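Local coordinates for protein Dok-7 (Mus musculus, PDB 3ML4) that is a dimeric cytoplasmic adaptor that binds and activates the receptor tyrosine kinase MuSK in neuromuscular synapse formation, its PH domain binding phosphoinositides, at residues Asn169-Glu174 and Gln195-Phe200; Ser25-Leu30 and Cys49-Gly54. All coordinates share one frame; numbering follows the deposited sequence.

Interaction 1. Residues Asn169-Glu174 and Gln195-Phe200; sequences NGFIFE and QMSFLF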
loop_
_atom_site.group_PDB
_atom_site.type_symbol
_atom_site.label_atom_id
_atom_site.label_comp_id
_atom_site.label_asym_id
_atom_site.label_seq_id
_atom_site.Cartn_x
_atom_site.Cartn_y
_atom_site.Cartn_z
ATOM N N ASN B 169 -16.136 -0.030 -30.340
ATOM C CA ASN B 169 -15.948 -1.455 -29.999
ATOM C C ASN B 169 -14.545 -1.852 -29.511
ATOM O O ASN B 169 -14.133 -3.005 -29.645
ATOM C CB ASN B 169 -16.409 -2.366 -31.157
ATOM C CG ASN B 169 -16.758 -3.796 -30.695
ATOM O OD1 ASN B 169 -16.801 -4.093 -29.489
ATOM N ND2 ASN B 169 -17.010 -4.683 -31.661
ATOM N N GLY B 170 -13.818 -0.905 -28.929
ATOM C CA GLY B 170 -12.474 -1.200 -28.462
ATOM C C GLY B 170 -11.831 -0.175 -27.556
ATOM O O GLY B 170 -12.477 0.759 -27.080
ATOM N N PHE B 171 -10.531 -0.365 -27.344
ATOM C CA PHE B 171 -9.718 0.463 -26.466
ATOM C C PHE B 171 -8.263 0.368 -26.921
ATOM O O PHE B 171 -7.742 -0.730 -27.127
ATOM C CB PHE B 171 -9.854 -0.026 -25.016
ATOM C CG PHE B 171 -8.984 0.711 -24.029
ATOM C CD1 PHE B 171 -9.412 1.913 -23.466
ATOM C CD2 PHE B 171 -7.754 0.189 -23.640
ATOM C CE1 PHE B 171 -8.621 2.597 -22.543
ATOM C CE2 PHE B 171 -6.957 0.858 -22.718
ATOM C CZ PHE B 171 -7.391 2.068 -22.168
ATOM N N ILE B 172 -7.613 1.519 -27.067
ATOM C CA ILE B 172 -6.213 1.579 -27.483
ATOM C C ILE B 172 -5.363 2.153 -26.355
ATOM O O ILE B 172 -5.761 3.125 -25.716
ATOM C CB ILE B 172 -6.036 2.453 -28.767
ATOM C CG1 ILE B 172 -6.782 1.835 -29.957
ATOM C CG2 ILE B 172 -4.556 2.647 -29.106
ATOM C CD1 ILE B 172 -6.961 2.784 -31.149
ATOM N N PHE B 173 -4.204 1.548 -26.109
ATOM C CA PHE B 173 -3.209 2.155 -25.225
ATOM C C PHE B 173 -1.779 2.043 -25.771
ATOM O O PHE B 173 -1.449 1.091 -26.480
ATOM C CB PHE B 173 -3.322 1.612 -23.792
ATOM C CG PHE B 173 -2.899 0.180 -23.634
ATOM C CD1 PHE B 173 -3.793 -0.856 -23.875
ATOM C CD2 PHE B 173 -1.609 -0.136 -23.211
ATOM C CE1 PHE B 173 -3.404 -2.186 -23.718
ATOM C CE2 PHE B 173 -1.213 -1.469 -23.050
ATOM C CZ PHE B 173 -2.113 -2.491 -23.302
ATOM N N GLU B 174 -0.944 3.029 -25.444
ATOM C CA GLU B 174 0.441 3.042 -25.893
ATOM C C GLU B 174 1.436 3.107 -24.731
ATOM O O GLU B 174 1.382 4.013 -23.902
ATOM C CB GLU B 174 0.679 4.194 -26.875
ATOM C CG GLU B 174 2.115 4.280 -27.392
ATOM C CD GLU B 174 2.410 5.555 -28.170
ATOM O OE1 GLU B 174 1.497 6.395 -28.349
ATOM O OE2 GLU B 174 3.572 5.712 -28.605
ATOM N N GLN B 195 -15.587 2.750 -20.170
ATOM C CA GLN B 195 -15.318 2.385 -18.777
ATOM C C GLN B 195 -13.834 2.219 -18.485
ATOM O O GLN B 195 -13.375 2.577 -17.403
ATOM C CB GLN B 195 -16.057 1.104 -18.391
ATOM C CG GLN B 195 -17.453 1.351 -17.871
ATOM C CD GLN B 195 -18.343 0.129 -17.947
ATOM O OE1 GLN B 195 -17.881 -1.012 -17.836
ATOM N NE2 GLN B 195 -19.637 0.363 -18.135
HETATM N N MSE B 196 -13.090 1.683 -19.448
HETATM C CA MSE B 196 -11.655 1.486 -19.276
HETATM C C MSE B 196 -10.900 2.810 -19.263
HETATM O O MSE B 196 -10.025 3.023 -18.425
HETATM C CB MSE B 196 -11.093 0.554 -20.353
HETATM C CG MSE B 196 -11.516 -0.893 -20.182
HETATM SE SE MSE B 196 -11.103 -2.022 -21.726
HETATM C CE MSE B 196 -12.768 -3.001 -21.749
ATOM N N SER B 197 -11.263 3.691 -20.193
ATOM C CA SER B 197 -10.623 4.993 -20.357
ATOM C C SER B 197 -10.870 5.895 -19.148
ATOM O O SER B 197 -9.964 6.604 -18.692
ATOM C CB SER B 197 -11.133 5.665 -21.634
ATOM O OG SER B 197 -10.276 6.714 -22.039
ATOM N N PHE B 198 -12.100 5.861 -18.637
ATOM C CA PHE B 198 -12.468 6.641 -17.467
ATOM C C PHE B 198 -11.745 6.155 -16.207
ATOM O O PHE B 198 -11.326 6.958 -15.368
ATOM C CB PHE B 198 -13.978 6.612 -17.260
ATOM C CG PHE B 198 -14.411 7.127 -15.921
ATOM C CD1 PHE B 198 -14.388 8.495 -15.648
ATOM C CD2 PHE B 198 -14.834 6.245 -14.928
ATOM C CE1 PHE B 198 -14.788 8.973 -14.409
ATOM C CE2 PHE B 198 -15.239 6.713 -13.686
ATOM C CZ PHE B 198 -15.214 8.076 -13.422
ATOM N N LEU B 199 -11.611 4.838 -16.083
ATOM C CA LEU B 199 -10.839 4.241 -15.007
ATOM C C LEU B 199 -9.394 4.730 -15.078
ATOM O O LEU B 199 -8.816 5.146 -14.073
ATOM C CB LEU B 199 -10.882 2.719 -15.117
ATOM C CG LEU B 199 -10.573 1.927 -13.852
ATOM C CD1 LEU B 199 -11.861 1.733 -13.085
ATOM C CD2 LEU B 199 -9.958 0.587 -14.205
ATOM N N PHE B 200 -8.834 4.681 -16.285
ATOM C CA PHE B 200 -7.489 5.173 -16.566
ATOM C C PHE B 200 -7.340 6.657 -16.218
ATOM O O PHE B 200 -6.389 7.046 -15.540
ATOM C CB PHE B 200 -7.143 4.925 -18.037
ATOM C CG PHE B 200 -6.539 3.571 -18.319
ATOM C CD1 PHE B 200 -7.019 2.417 -17.696
ATOM C CD2 PHE B 200 -5.505 3.449 -19.239
ATOM C CE1 PHE B 200 -6.462 1.165 -17.971
ATOM C CE2 PHE B 200 -4.937 2.204 -19.520
ATOM C CZ PHE B 200 -5.419 1.060 -18.884
#
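Phe171 and Phe200 form a T-shaped (edge-to-face) aromatic pair: the rim of Phe171 points at the face of Phe200, with ring centroids 5.1 Å apart and planes at 79°. The touching atom is Phe171 CZ, 3.6 Å from Phe200 CE2 and set off-centre over that face. With CG anti to the backbone N (chi1 176°), the Phe171 ring extends from the strand toward the helix.

The same ring carries a CH-pi and a Met-aromatic contact, both from selenomethionine Met196. Its CB lies over one face, 4.1 Å from the centroid and 23° off the normal, while its SE approaches obliquely at 4.7 Å from that centroid. Met196 also touches Phe118 and Val120 of strand 115-122.

Van der Waals contact with Ser197 completes the set: Phe171 CE1 lies 3.7 Å from the backbone N of Ser197, obliquely, with Ser197 CB a little farther off. Tyr164 adds a second edge-to-face partner to Phe200.

All four touching residues are buried, and the axes of strand 170-174 and helix 195-200 approach to 9.3 Å. This is the C-terminal helix packing on the beta-sheet of an IRS-type PTB domain, where Ser197 of the helix touches a polar side chain of the bound peptide.

Interaction 2. Residues Ser25-Leu30 and Cys49-Gly54; sequences SRWLVL and CERSKG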
loop_
_atom_site.group_PDB
_atom_site.type_symbol
_atom_site.label_atom_id
_atom_site.label_comp_id
_atom_site.label_asym_id
_atom_site.label_seq_id
_atom_site.Cartn_x
_atom_site.Cartn_y
_atom_site.Cartn_z
ATOM N N SER B 25 -9.008 -29.986 0.980
ATOM C CA SER B 25 -9.860 -29.057 1.717
ATOM C C SER B 25 -9.228 -28.654 3.047
ATOM O O SER B 25 -8.701 -29.499 3.784
ATOM C CB SER B 25 -11.245 -29.648 1.954
ATOM O OG SER B 25 -12.102 -28.683 2.540
ATOM N N ARG B 26 -9.285 -27.356 3.336
ATOM C CA ARG B 26 -8.679 -26.778 4.527
ATOM C C ARG B 26 -9.316 -25.425 4.799
ATOM O O ARG B 26 -9.827 -24.786 3.878
ATOM C CB ARG B 26 -7.156 -26.647 4.358
ATOM C CG ARG B 26 -6.393 -27.916 4.747
ATOM C CD ARG B 26 -4.913 -27.858 4.414
ATOM N NE ARG B 26 -4.334 -29.199 4.318
ATOM C CZ ARG B 26 -3.056 -29.493 4.548
ATOM N NH1 ARG B 26 -2.198 -28.546 4.913
ATOM N NH2 ARG B 26 -2.636 -30.746 4.425
ATOM N N TRP B 27 -9.312 -25.006 6.065
ATOM C CA TRP B 27 -9.836 -23.695 6.436
ATOM C C TRP B 27 -8.784 -22.637 6.110
ATOM O O TRP B 27 -7.654 -22.696 6.609
ATOM C CB TRP B 27 -10.230 -23.657 7.913
ATOM C CG TRP B 27 -10.866 -22.364 8.351
ATOM C CD1 TRP B 27 -10.224 -21.263 8.841
ATOM C CD2 TRP B 27 -12.268 -22.040 8.349
ATOM N NE1 TRP B 27 -11.133 -20.273 9.142
ATOM C CE2 TRP B 27 -12.395 -20.725 8.852
ATOM C CE3 TRP B 27 -13.425 -22.734 7.973
ATOM C CZ2 TRP B 27 -13.634 -20.086 8.985
ATOM C CZ3 TRP B 27 -14.659 -22.098 8.104
ATOM C CH2 TRP B 27 -14.751 -20.787 8.608
ATOM N N LEU B 28 -9.162 -21.687 5.255
ATOM C CA LEU B 28 -8.224 -20.688 4.739
ATOM C C LEU B 28 -8.515 -19.306 5.283
ATOM O O LEU B 28 -9.658 -18.848 5.270
ATOM C CB LEU B 28 -8.248 -20.659 3.204
ATOM C CG LEU B 28 -7.277 -19.728 2.465
ATOM C CD1 LEU B 28 -5.834 -20.210 2.572
ATOM C CD2 LEU B 28 -7.676 -19.598 1.011
ATOM N N VAL B 29 -7.462 -18.653 5.760
ATOM C CA VAL B 29 -7.536 -17.273 6.232
ATOM C C VAL B 29 -6.738 -16.363 5.295
ATOM O O VAL B 29 -5.537 -16.572 5.080
ATOM C CB VAL B 29 -7.017 -17.144 7.696
ATOM C CG1 VAL B 29 -6.719 -15.690 8.063
ATOM C CG2 VAL B 29 -8.013 -17.747 8.673
ATOM N N LEU B 30 -7.415 -15.365 4.732
ATOM C CA LEU B 30 -6.746 -14.340 3.936
ATOM C C LEU B 30 -6.784 -13.005 4.641
ATOM O O LEU B 30 -7.843 -12.557 5.090
ATOM C CB LEU B 30 -7.371 -14.212 2.544
ATOM C CG LEU B 30 -7.022 -15.309 1.536
ATOM C CD1 LEU B 30 -7.764 -15.083 0.232
ATOM C CD2 LEU B 30 -5.504 -15.410 1.293
ATOM N N CYS B 49 -11.788 -25.593 13.731
ATOM C CA CYS B 49 -11.506 -25.720 15.164
ATOM C C CYS B 49 -10.088 -25.291 15.526
ATOM O O CYS B 49 -9.900 -24.523 16.469
ATOM C CB CYS B 49 -11.770 -27.144 15.651
ATOM S SG CYS B 49 -13.493 -27.654 15.496
ATOM N N GLU B 50 -9.101 -25.787 14.777
ATOM C CA GLU B 50 -7.704 -25.386 14.959
ATOM C C GLU B 50 -7.565 -23.864 14.939
ATOM O O GLU B 50 -6.739 -23.294 15.659
ATOM C CB GLU B 50 -6.824 -25.990 13.863
ATOM C CG GLU B 50 -6.335 -27.404 14.125
ATOM C CD GLU B 50 -5.196 -27.802 13.197
ATOM O OE1 GLU B 50 -4.450 -26.909 12.738
ATOM O OE2 GLU B 50 -5.042 -29.009 12.926
ATOM N N ARG B 51 -8.381 -23.228 14.099
ATOM C CA ARG B 51 -8.462 -21.772 13.980
ATOM C C ARG B 51 -9.255 -21.167 15.144
ATOM O O ARG B 51 -8.854 -20.142 15.707
ATOM C CB ARG B 51 -9.074 -21.403 12.614
ATOM C CG ARG B 51 -9.842 -20.084 12.529
ATOM C CD ARG B 51 -8.921 -18.881 12.419
ATOM N NE ARG B 51 -9.676 -17.672 12.102
ATOM C CZ ARG B 51 -9.289 -16.437 12.409
ATOM N NH1 ARG B 51 -8.151 -16.232 13.062
ATOM N NH2 ARG B 51 -10.052 -15.404 12.071
ATOM N N SER B 52 -10.369 -21.813 15.497
ATOM C CA SER B 52 -11.196 -21.411 16.638
ATOM C C SER B 52 -10.366 -21.422 17.919
ATOM O O SER B 52 -10.373 -20.453 18.678
ATOM C CB SER B 52 -12.400 -22.347 16.795
ATOM O OG SER B 52 -13.007 -22.633 15.547
ATOM N N LYS B 53 -9.635 -22.517 18.130
ATOM C CA LYS B 53 -8.774 -22.692 19.301
ATOM C C LYS B 53 -7.518 -21.832 19.205
ATOM O O LYS B 53 -6.647 -21.889 20.076
ATOM C CB LYS B 53 -8.400 -24.167 19.473
ATOM N N GLY B 54 -7.433 -21.041 18.137
ATOM C CA GLY B 54 -6.354 -20.074 17.947
ATOM C C GLY B 54 -4.959 -20.661 18.023
ATOM O O GLY B 54 -4.069 -20.061 18.622
#
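Trp27 meets Arg51 through the pyrrole side of its indole. NE1 lies 3.6 Å from Arg51 CG, and the neighbouring CD1 is 3.9 Å from both Arg51 CB and Arg51 CG, so the contact is with the aliphatic part of the arginine. The ring and guanidinium planes are 29° apart, but the approach is oblique, and the geometry does not amount to a stack. The indole N-H is engaged elsewhere: NE1 hydrogen-bonds to Glu12 OE1 on the adjacent strand 11-17.

Strand 24-31 belongs to the antiparallel sheet of the PH domain. Leu28 sends its side chain to the other side of this strand, where it touches Trp104 of helix 98-112, the C-terminal helix characteristic of the PH fold. Trp27 and Val29 instead face helix 48-52, a short helix in the connection between strands 40-45 and 59-71.

Two residues beyond Trp27, Val29 places CG2 over one face of the Arg51 guanidinium, 3.8 Å from Arg51 NE and offset toward the group's rim. The two side chains cross at about a right angle. Arg51 reaches this methyl because its chain bends at chi2 (79°), running past the indole before its flat end comes over the valine. That end is also gripped by polar partners, NH2 in a salt bridge with Glu12 OE2 and NH1 in a hydrogen bond to Glu7 O. Glu12 thereby holds both Trp27 and Arg51, one carboxylate oxygen to each. Replacing Arg51 by an alanine would probably leave Glu12 without its cationic mate and uncover the methyl of Val29. Just past Arg51 the helix closes in a Schellman motif, with Gly54 at positive phi (55°) and its N bonded to Arg51 O at 3.0 Å.

Overall arrangement
Interaction 2 comes first along the chain and closes before interaction 1 opens. It lies in the PH domain, on the antiparallel sheet that contains strand 24-31; interaction 1 lies in the PTB domain, on the separate sheet that contains strand 170-175. Their centres are 41 Å apart, on opposite sides of the chain's centre, and their nearest atoms stay about 21 Å apart, so neither contact touches the other. Interaction 1 joins helix 193-203 to its sheet next to the bound peptide, whereas interaction 2 joins the short helix 48-52 to the sheet of the domain that binds phosphoinositides. The two contacts thus belong to the peptide-binding and lipid-binding modules of one adaptor.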